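Alkyl hydroperoxide reductase, C subunit (Enterococcus faecalis, PDB 5Y63) probably reduces hydrogen peroxide and organic hydroperoxides to water and alcohols as a ring-forming typical 2-Cys peroxiredoxin that protects the cell against oxidative stress. Local coordinates at residues N13-K18 with K143-N148; I46-P51 with R131-V136; E78-S83 with P106-P111. All coordinates share one frame; numbering follows the deposited sequence.

Contact 1 (N13-K18 with K143-N148)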
loop_
_atom_site.group_PDB
_atom_site.type_symbol
_atom_site.label_atom_id
_atom_site.label_comp_id
_atom_site.label_asym_id
_atom_site.label_seq_id
_atom_site.Cartn_x
_atom_site.Cartn_y
_atom_site.Cartn_z
ATOM N N ASN A 13 27.449 -1.447 10.161
ATOM C CA ASN A 13 28.622 -2.122 10.711
ATOM C C ASN A 13 28.194 -3.181 11.719
ATOM O O ASN A 13 27.097 -3.115 12.273
ATOM C CB ASN A 13 29.608 -1.128 11.341
ATOM C CG ASN A 13 29.052 -0.451 12.581
ATOM O OD1 ASN A 13 29.375 -0.836 13.706
ATOM N ND2 ASN A 13 28.216 0.562 12.383
ATOM N N LEU A 14 29.071 -4.152 11.952
ATOM C CA LEU A 14 28.728 -5.328 12.739
ATOM C C LEU A 14 29.345 -5.338 14.134
ATOM O O LEU A 14 29.284 -6.356 14.820
ATOM C CB LEU A 14 29.153 -6.592 11.987
ATOM C CG LEU A 14 28.646 -6.740 10.553
ATOM C CD1 LEU A 14 29.176 -8.028 9.947
ATOM C CD2 LEU A 14 27.127 -6.711 10.506
ATOM N N ILE A 15 29.915 -4.218 14.571
ATOM C CA ILE A 15 30.532 -4.164 15.896
ATOM C C ILE A 15 29.444 -4.416 16.938
ATOM O O ILE A 15 28.381 -3.798 16.889
ATOM C CB ILE A 15 31.240 -2.815 16.175
ATOM C CG1 ILE A 15 32.318 -2.518 15.118
ATOM C CG2 ILE A 15 31.863 -2.811 17.565
ATOM C CD1 ILE A 15 33.413 -3.558 15.000
ATOM N N ASN A 16 29.714 -5.341 17.857
ATOM C CA ASN A 16 28.748 -5.778 18.872
ATOM C C ASN A 16 27.470 -6.395 18.288
ATOM O O ASN A 16 26.378 -6.190 18.818
ATOM C CB ASN A 16 28.404 -4.630 19.833
ATOM C CG ASN A 16 29.621 -4.089 20.557
ATOM O OD1 ASN A 16 30.537 -4.841 20.903
ATOM N ND2 ASN A 16 29.634 -2.782 20.801
ATOM N N GLN A 17 27.615 -7.151 17.202
ATOM C CA GLN A 17 26.517 -7.950 16.666
ATOM C C GLN A 17 26.794 -9.425 16.921
ATOM O O GLN A 17 27.882 -9.918 16.625
ATOM C CB GLN A 17 26.337 -7.705 15.168
ATOM C CG GLN A 17 25.833 -6.312 14.817
ATOM C CD GLN A 17 24.433 -6.033 15.342
ATOM O OE1 GLN A 17 23.660 -6.954 15.610
ATOM N NE2 GLN A 17 24.099 -4.752 15.489
ATOM N N LYS A 18 25.801 -10.117 17.474
ATOM C CA LYS A 18 25.910 -11.541 17.787
ATOM C C LYS A 18 25.911 -12.384 16.516
ATOM O O LYS A 18 25.248 -12.036 15.539
ATOM C CB LYS A 18 24.746 -11.980 18.685
ATOM C CG LYS A 18 24.877 -11.553 20.139
ATOM C CD LYS A 18 25.520 -12.647 20.982
ATOM C CE LYS A 18 25.835 -12.191 22.402
ATOM N NZ LYS A 18 24.783 -11.338 23.024
ATOM N N LYS A 143 33.972 -7.932 17.331
ATOM C CA LYS A 143 34.734 -6.884 18.018
ATOM C C LYS A 143 35.565 -6.012 17.082
ATOM O O LYS A 143 35.706 -4.813 17.308
ATOM C CB LYS A 143 35.638 -7.510 19.084
ATOM C CG LYS A 143 34.882 -8.212 20.200
ATOM C CD LYS A 143 33.971 -7.256 20.956
ATOM C CE LYS A 143 33.318 -7.932 22.150
ATOM N NZ LYS A 143 32.316 -7.049 22.809
ATOM N N SER A 144 36.146 -6.613 16.054
ATOM C CA SER A 144 36.860 -5.844 15.046
ATOM C C SER A 144 36.987 -6.676 13.792
ATOM O O SER A 144 37.021 -7.907 13.853
ATOM C CB SER A 144 38.248 -5.420 15.542
ATOM O OG SER A 144 39.228 -6.397 15.246
ATOM N N TYR A 145 37.054 -6.004 12.651
ATOM C CA TYR A 145 37.151 -6.713 11.392
ATOM C C TYR A 145 37.748 -5.880 10.270
ATOM O O TYR A 145 37.941 -4.669 10.401
ATOM C CB TYR A 145 35.785 -7.278 10.996
ATOM C CG TYR A 145 34.675 -6.272 10.813
ATOM C CD1 TYR A 145 33.941 -5.807 11.902
ATOM C CD2 TYR A 145 34.326 -5.821 9.545
ATOM C CE1 TYR A 145 32.907 -4.900 11.730
ATOM C CE2 TYR A 145 33.295 -4.918 9.365
ATOM C CZ TYR A 145 32.588 -4.464 10.459
ATOM O OH TYR A 145 31.564 -3.570 10.281
ATOM N N GLU A 146 38.039 -6.564 9.171
ATOM C CA GLU A 146 38.803 -6.016 8.073
ATOM C C GLU A 146 38.252 -6.570 6.766
ATOM O O GLU A 146 38.014 -7.768 6.668
ATOM C CB GLU A 146 40.252 -6.446 8.256
ATOM C CG GLU A 146 41.202 -6.006 7.162
ATOM C CD GLU A 146 42.553 -6.687 7.261
ATOM O OE1 GLU A 146 42.864 -7.267 8.326
ATOM O OE2 GLU A 146 43.304 -6.636 6.265
ATOM N N ILE A 147 38.034 -5.702 5.779
ATOM C CA ILE A 147 37.652 -6.137 4.435
ATOM C C ILE A 147 38.620 -5.551 3.408
ATOM O O ILE A 147 38.779 -4.332 3.317
ATOM C CB ILE A 147 36.205 -5.732 4.067
ATOM C CG1 ILE A 147 35.192 -6.369 5.027
ATOM C CG2 ILE A 147 35.873 -6.151 2.639
ATOM C CD1 ILE A 147 34.666 -5.429 6.087
ATOM N N ASN A 148 39.265 -6.432 2.645
ATOM C CA ASN A 148 40.132 -6.040 1.534
ATOM C C ASN A 148 39.590 -6.602 0.225
ATOM O O ASN A 148 39.021 -7.696 0.212
ATOM C CB ASN A 148 41.551 -6.568 1.752
ATOM C CG ASN A 148 42.157 -6.114 3.068
ATOM O OD1 ASN A 148 41.727 -5.130 3.665
ATOM N ND2 ASN A 148 43.174 -6.833 3.521
#
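The backbone N of Leu-14 donates to the phenolic oxygen of Tyr-145, with N to OH 3.1 Å and an angle at the hydrogen of 160°. CG of Tyr-145 sits between its own backbone N and carbonyl carbon (chi1 60°), a setting that stands the ring off the strand toward the loop 13-18 and brings the hydroxyl to the start of the type II turn from Leu-14 to Gln-17. Asn-13 passes the same hydroxyl with its CB, while its amide ND2 turns to the carbonyl of Gly-120 of the second subunit.

Next to the hydroxyl contact, Ile-15 supplies the apolar part. Its CD1 approaches CE1 of Tyr-145 obliquely at 3.6 Å and also lies 3.5 Å from the backbone O of Lys-143. CB of Leu-14 touches the same ring carbon, CE1, more loosely at 4.1 Å. On the strand itself, CD1 of Ile-147 meets the edge of the ring in its plane, and the ring stacks with Phe-134 of the adjacent strand.

At the more exposed end, the Lys-143 chain bends at chi2 (-61°) and then runs extended, so that NZ makes a weak hydrogen bond to OD1 of Asn-16, 3.4 Å away. Lys-143 and Ser-144 both face Ile-135 in a classic beta bulge.

Strand 143-148 continues the sheet into the second subunit by antiparallel pairing. Between the two segments, the N-terminal loop thus rests on one phenol-backbone bond in an apolar surround and one weak, partly exposed lysine-amide bond; backbone bonds of Asn-16 and Gln-17 to Ile-142 attach it further.

Contact 2 (I46-P51 with R131-V136)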
loop_
_atom_site.group_PDB
_atom_site.type_symbol
_atom_site.label_atom_id
_atom_site.label_comp_id
_atom_site.label_asym_id
_atom_site.label_seq_id
_atom_site.Cartn_x
_atom_site.Cartn_y
_atom_site.Cartn_z
ATOM N N ILE A 46 38.508 -16.255 15.089
ATOM C CA ILE A 46 38.824 -15.446 13.927
ATOM C C ILE A 46 38.264 -16.138 12.695
ATOM O O ILE A 46 38.715 -17.224 12.332
ATOM C CB ILE A 46 40.342 -15.250 13.759
ATOM C CG1 ILE A 46 40.900 -14.423 14.922
ATOM C CG2 ILE A 46 40.650 -14.563 12.433
ATOM C CD1 ILE A 46 42.412 -14.422 15.012
ATOM N N PHE A 47 37.271 -15.513 12.067
ATOM C CA PHE A 47 36.791 -15.955 10.762
ATOM C C PHE A 47 37.708 -15.365 9.697
ATOM O O PHE A 47 37.921 -14.156 9.666
ATOM C CB PHE A 47 35.343 -15.525 10.533
ATOM C CG PHE A 47 34.354 -16.295 11.358
ATOM C CD1 PHE A 47 34.102 -15.938 12.675
ATOM C CD2 PHE A 47 33.685 -17.387 10.821
ATOM C CE1 PHE A 47 33.198 -16.652 13.441
ATOM C CE2 PHE A 47 32.777 -18.104 11.582
ATOM C CZ PHE A 47 32.533 -17.736 12.893
ATOM N N PHE A 48 38.258 -16.224 8.844
ATOM C CA PHE A 48 39.232 -15.807 7.843
ATOM C C PHE A 48 38.699 -16.104 6.444
ATOM O O PHE A 48 38.949 -17.171 5.876
ATOM C CB PHE A 48 40.567 -16.512 8.088
ATOM C CG PHE A 48 41.722 -15.899 7.350
ATOM C CD1 PHE A 48 42.408 -14.822 7.893
ATOM C CD2 PHE A 48 42.128 -16.400 6.120
ATOM C CE1 PHE A 48 43.475 -14.252 7.220
ATOM C CE2 PHE A 48 43.193 -15.836 5.445
ATOM C CZ PHE A 48 43.868 -14.761 5.997
ATOM N N PHE A 49 37.949 -15.151 5.900
ATOM C CA PHE A 49 37.372 -15.287 4.566
ATOM C C PHE A 49 38.443 -15.140 3.493
ATOM O O PHE A 49 39.347 -14.316 3.626
ATOM C CB PHE A 49 36.289 -14.235 4.344
ATOM C CG PHE A 49 35.014 -14.517 5.070
ATOM C CD1 PHE A 49 34.813 -14.046 6.356
ATOM C CD2 PHE A 49 34.006 -15.243 4.459
ATOM C CE1 PHE A 49 33.630 -14.300 7.024
ATOM C CE2 PHE A 49 32.821 -15.501 5.119
ATOM C CZ PHE A 49 32.633 -15.030 6.405
ATOM N N TYR A 50 38.332 -15.936 2.431
ATOM C CA TYR A 50 39.232 -15.830 1.281
ATOM C C TYR A 50 38.503 -16.246 -0.006
ATOM O O TYR A 50 37.572 -17.049 0.048
ATOM C CB TYR A 50 40.495 -16.676 1.502
ATOM C CG TYR A 50 40.233 -18.162 1.540
ATOM C CD1 TYR A 50 39.755 -18.773 2.690
ATOM C CD2 TYR A 50 40.454 -18.955 0.420
ATOM C CE1 TYR A 50 39.501 -20.130 2.726
ATOM C CE2 TYR A 50 40.204 -20.312 0.443
ATOM C CZ TYR A 50 39.730 -20.898 1.600
ATOM O OH TYR A 50 39.477 -22.248 1.631
ATOM N N PRO A 51 38.927 -15.706 -1.166
ATOM C CA PRO A 51 38.153 -15.856 -2.407
ATOM C C PRO A 51 37.984 -17.276 -2.947
ATOM O O PRO A 51 36.851 -17.711 -3.153
ATOM C CB PRO A 51 38.923 -14.992 -3.417
ATOM C CG PRO A 51 39.728 -14.052 -2.590
ATOM C CD PRO A 51 40.096 -14.830 -1.368
ATOM N N ARG A 131 38.600 -10.768 0.886
ATOM C CA ARG A 131 39.642 -11.056 1.866
ATOM C C ARG A 131 39.305 -10.353 3.170
ATOM O O ARG A 131 39.859 -9.303 3.495
ATOM C CB ARG A 131 41.012 -10.628 1.347
ATOM C CG ARG A 131 41.440 -11.438 0.144
ATOM C CD ARG A 131 42.887 -11.202 -0.243
ATOM N NE ARG A 131 43.143 -11.798 -1.550
ATOM C CZ ARG A 131 43.308 -13.100 -1.775
ATOM N NH1 ARG A 131 43.269 -13.986 -0.783
ATOM N NH2 ARG A 131 43.519 -13.522 -3.015
ATOM N N ALA A 132 38.377 -10.953 3.905
ATOM C CA ALA A 132 37.874 -10.379 5.136
ATOM C C ALA A 132 38.284 -11.210 6.348
ATOM O O ALA A 132 38.430 -12.434 6.264
ATOM C CB ALA A 132 36.361 -10.252 5.071
ATOM N N SER A 133 38.470 -10.521 7.471
ATOM C CA SER A 133 38.802 -11.155 8.738
ATOM C C SER A 133 37.922 -10.557 9.820
ATOM O O SER A 133 37.690 -9.354 9.828
ATOM C CB SER A 133 40.274 -10.930 9.079
ATOM O OG SER A 133 41.111 -11.378 8.030
ATOM N N PHE A 134 37.431 -11.401 10.726
ATOM C CA PHE A 134 36.567 -10.963 11.822
ATOM C C PHE A 134 37.024 -11.568 13.146
ATOM O O PHE A 134 37.167 -12.783 13.257
ATOM C CB PHE A 134 35.120 -11.380 11.555
ATOM C CG PHE A 134 34.514 -10.729 10.348
ATOM C CD1 PHE A 134 34.715 -11.262 9.082
ATOM C CD2 PHE A 134 33.732 -9.589 10.478
ATOM C CE1 PHE A 134 34.155 -10.664 7.966
ATOM C CE2 PHE A 134 33.169 -8.984 9.365
ATOM C CZ PHE A 134 33.380 -9.523 8.107
ATOM N N ILE A 135 37.249 -10.715 14.144
ATOM C CA ILE A 135 37.569 -11.162 15.496
ATOM C C ILE A 135 36.295 -11.120 16.328
ATOM O O ILE A 135 35.676 -10.065 16.474
ATOM C CB ILE A 135 38.650 -10.277 16.148
ATOM C CG1 ILE A 135 39.957 -10.383 15.353
ATOM C CG2 ILE A 135 38.874 -10.688 17.600
ATOM C CD1 ILE A 135 41.029 -9.407 15.782
ATOM N N VAL A 136 35.914 -12.272 16.874
ATOM C CA VAL A 136 34.657 -12.417 17.600
ATOM C C VAL A 136 34.935 -12.917 19.015
ATOM O O VAL A 136 35.737 -13.830 19.208
ATOM C CB VAL A 136 33.711 -13.395 16.870
ATOM C CG1 VAL A 136 32.350 -13.467 17.548
ATOM C CG2 VAL A 136 33.553 -12.985 15.413
#
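Strands 46-49 and 131-136 run antiparallel, their axes 4.7 Å apart at closest approach, and Phe-47 and Phe-134 form a hydrogen-bonded pair: N of Phe-47 to O of Phe-134 and N of Phe-134 to O of Phe-47 are both 3.0 Å. Farther along, N of Phe-49 donates to O of Ala-132 at 2.8 Å.

The face carrying Phe-47 and Phe-134 gathers aromatic rings. The rings of Phe-49 and Phe-134 meet rim to rim with their planes at 78° and CE1 to CE1 3.8 Å, neither lying over the other. CG2 of Val-136 comes to the edge of the Phe-47 ring at CD1, 4.1 Å away, and Phe-119 meets all three phenylalanines. On the other face Ile-46 and Ile-135 lie side by side, touching through their CG1 atoms, while CD1 of Phe-48 rests 3.7 Å from OG of Ser-133, an oxygen that accepts a bond from Arg-154.

Beyond the paired residues, the Arg-131 chain runs extended from CG to NE and lays one face of its guanidinium against Pro-51, whose CD is 3.3 Å from NH1. A salt bridge from NH1 to Glu-61 fixes the group close to Cys-58, the predicted peroxidatic cysteine. The pair belongs to the central sheet of the thioredoxin-like fold, with the arginine placed at the active site, as in other peroxiredoxins.

Contact 3 (E78-S83 with P106-P111)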
loop_
_atom_site.group_PDB
_atom_site.type_symbol
_atom_site.label_atom_id
_atom_site.label_comp_id
_atom_site.label_asym_id
_atom_site.label_seq_id
_atom_site.Cartn_x
_atom_site.Cartn_y
_atom_site.Cartn_z
ATOM N N GLU A 78 40.297 -19.849 18.461
ATOM C CA GLU A 78 40.196 -20.767 17.333
ATOM C C GLU A 78 40.169 -19.975 16.023
ATOM O O GLU A 78 39.780 -18.805 16.004
ATOM C CB GLU A 78 38.930 -21.621 17.475
ATOM C CG GLU A 78 38.771 -22.735 16.448
ATOM C CD GLU A 78 39.919 -23.727 16.460
ATOM O OE1 GLU A 78 40.735 -23.698 15.516
ATOM O OE2 GLU A 78 40.009 -24.529 17.416
ATOM N N VAL A 79 40.594 -20.617 14.938
ATOM C CA VAL A 79 40.625 -20.005 13.608
ATOM C C VAL A 79 39.690 -20.768 12.672
ATOM O O VAL A 79 39.763 -21.991 12.577
ATOM C CB VAL A 79 42.058 -20.016 13.027
ATOM C CG1 VAL A 79 42.090 -19.420 11.625
ATOM C CG2 VAL A 79 43.013 -19.265 13.944
ATOM N N TYR A 80 38.817 -20.041 11.980
ATOM C CA TYR A 80 37.899 -20.636 11.010
ATOM C C TYR A 80 38.069 -19.976 9.640
ATOM O O TYR A 80 37.557 -18.881 9.410
ATOM C CB TYR A 80 36.452 -20.479 11.485
ATOM C CG TYR A 80 36.184 -21.040 12.862
ATOM C CD1 TYR A 80 35.833 -22.377 13.036
ATOM C CD2 TYR A 80 36.277 -20.232 13.993
ATOM C CE1 TYR A 80 35.584 -22.895 14.296
ATOM C CE2 TYR A 80 36.029 -20.740 15.257
ATOM C CZ TYR A 80 35.681 -22.071 15.404
ATOM O OH TYR A 80 35.435 -22.578 16.662
ATOM N N SER A 81 38.794 -20.631 8.735
ATOM C CA SER A 81 38.930 -20.124 7.372
ATOM C C SER A 81 37.652 -20.421 6.596
ATOM O O SER A 81 37.125 -21.533 6.658
ATOM C CB SER A 81 40.143 -20.729 6.663
ATOM O OG SER A 81 39.896 -22.052 6.220
ATOM N N VAL A 82 37.159 -19.421 5.873
ATOM C CA VAL A 82 35.886 -19.528 5.177
ATOM C C VAL A 82 36.053 -19.213 3.693
ATOM O O VAL A 82 36.724 -18.253 3.314
ATOM C CB VAL A 82 34.829 -18.577 5.778
ATOM C CG1 VAL A 82 33.431 -18.985 5.333
ATOM C CG2 VAL A 82 34.912 -18.566 7.297
ATOM N N SER A 83 35.431 -20.040 2.864
ATOM C CA SER A 83 35.395 -19.834 1.423
ATOM C C SER A 83 34.055 -20.339 0.900
ATOM O O SER A 83 33.372 -21.113 1.571
ATOM C CB SER A 83 36.567 -20.567 0.761
ATOM O OG SER A 83 36.286 -20.946 -0.575
ATOM N N PRO A 106 40.321 -25.588 11.454
ATOM C CA PRO A 106 39.166 -26.014 10.657
ATOM C C PRO A 106 38.856 -25.082 9.483
ATOM O O PRO A 106 38.734 -23.871 9.667
ATOM C CB PRO A 106 38.011 -26.006 11.669
ATOM C CG PRO A 106 38.436 -25.066 12.733
ATOM C CD PRO A 106 39.925 -25.205 12.822
ATOM N N MET A 107 38.728 -25.660 8.291
ATOM C CA MET A 107 38.375 -24.916 7.088
ATOM C C MET A 107 36.880 -25.052 6.803
ATOM O O MET A 107 36.420 -26.100 6.338
ATOM C CB MET A 107 39.176 -25.441 5.899
ATOM C CG MET A 107 40.677 -25.462 6.120
ATOM S SD MET A 107 41.551 -26.039 4.654
ATOM C CE MET A 107 41.429 -24.594 3.600
ATOM N N LEU A 108 36.125 -23.992 7.083
ATOM C CA LEU A 108 34.675 -24.008 6.892
ATOM C C LEU A 108 34.313 -23.891 5.416
ATOM O O LEU A 108 34.949 -23.150 4.667
ATOM C CB LEU A 108 34.007 -22.868 7.665
ATOM C CG LEU A 108 34.249 -22.781 9.175
ATOM C CD1 LEU A 108 33.384 -21.679 9.771
ATOM C CD2 LEU A 108 33.979 -24.104 9.875
ATOM N N ALA A 109 33.291 -24.639 5.009
ATOM C CA ALA A 109 32.753 -24.559 3.659
ATOM C C ALA A 109 31.485 -23.720 3.697
ATOM O O ALA A 109 30.697 -23.818 4.642
ATOM C CB ALA A 109 32.446 -25.949 3.131
ATOM N N ASP A 110 31.288 -22.901 2.666
ATOM C CA ASP A 110 30.112 -22.045 2.587
ATOM C C ASP A 110 29.581 -21.944 1.154
ATOM O O ASP A 110 29.556 -20.860 0.578
ATOM C CB ASP A 110 30.447 -20.653 3.141
ATOM C CG ASP A 110 29.222 -19.769 3.288
ATOM O OD1 ASP A 110 28.113 -20.301 3.509
ATOM O OD2 ASP A 110 29.369 -18.534 3.188
ATOM N N PRO A 111 29.146 -23.079 0.574
ATOM C CA PRO A 111 28.629 -23.021 -0.795
ATOM C C PRO A 111 27.300 -22.274 -0.929
ATOM O O PRO A 111 27.056 -21.657 -1.962
ATOM C CB PRO A 111 28.453 -24.501 -1.176
ATOM C CG PRO A 111 29.209 -25.278 -0.153
ATOM C CD PRO A 111 29.134 -24.457 1.093
HETATM O O HOH W 1 38.103 -22.775 4.087
#
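Pro-106 and Leu-108 both approach the ring of Tyr-80 obliquely, CG of Pro-106 lying 3.8 Å from CD1 of the tyrosine. A chi1 of -56° places CG of Tyr-80 beside its backbone N and so turns the ring to Pro-106 CG and Leu-108 CD2. Leu-108 also reaches in from the next strand, its CD1 3.7 Å from CB of Tyr-80. The CD of Pro-106 lies 3.2 Å from OE1 of Glu-78; that oxygen accepts from N of Val-79 and is also hydrogen-bonded to OH of Tyr-69.

The parallel pairing centres on Ser-81, whose O takes the N-H of Leu-108 at 2.7 Å, while its N makes a weak bond to O of Pro-106. OG of Ser-81 packs against CA and CB of Met-107 and binds a water 2.9 Å away, and this water donates to O of Leu-108. At the far end N of Asp-110 gives a weak bond to O of Ser-83, and OD2 of Asp-110 accepts from N of Ala-116 in helix 114-119.

Joined through helices 87-96 and 98-101, the two strands form a beta-alpha-beta crossover. Strand 78-83 lies between strands 44-49 and 107-109; helix 87-96 packs on Met-107 and Ser-83, and strand 23-28 borders Pro-106.

Overall arrangement
From the N terminus, the loop 13-18 meets strand 143-148 in contact 1, which closes the longest loop and encloses the other two contacts. Within it, contact 2 closes a loop from strand 44-49 to strand 128-136, and contact 3 a still shorter one, from strand 77-83 to strand 107-109, so the three are nested and none crosses another. All three reach one mixed sheet, contact 1 through strand 142-148 alone: this strand pairs with 128-136, linking contacts 1 and 2, and strand 44-49 pairs with 77-83, linking contacts 2 and 3. Contacts 1 and 3 do not touch, their centres being about 17 Å apart; contact 2 stands between strand 142-148, which pairs with the second subunit, and the parallel strands 77-83 and 107-109.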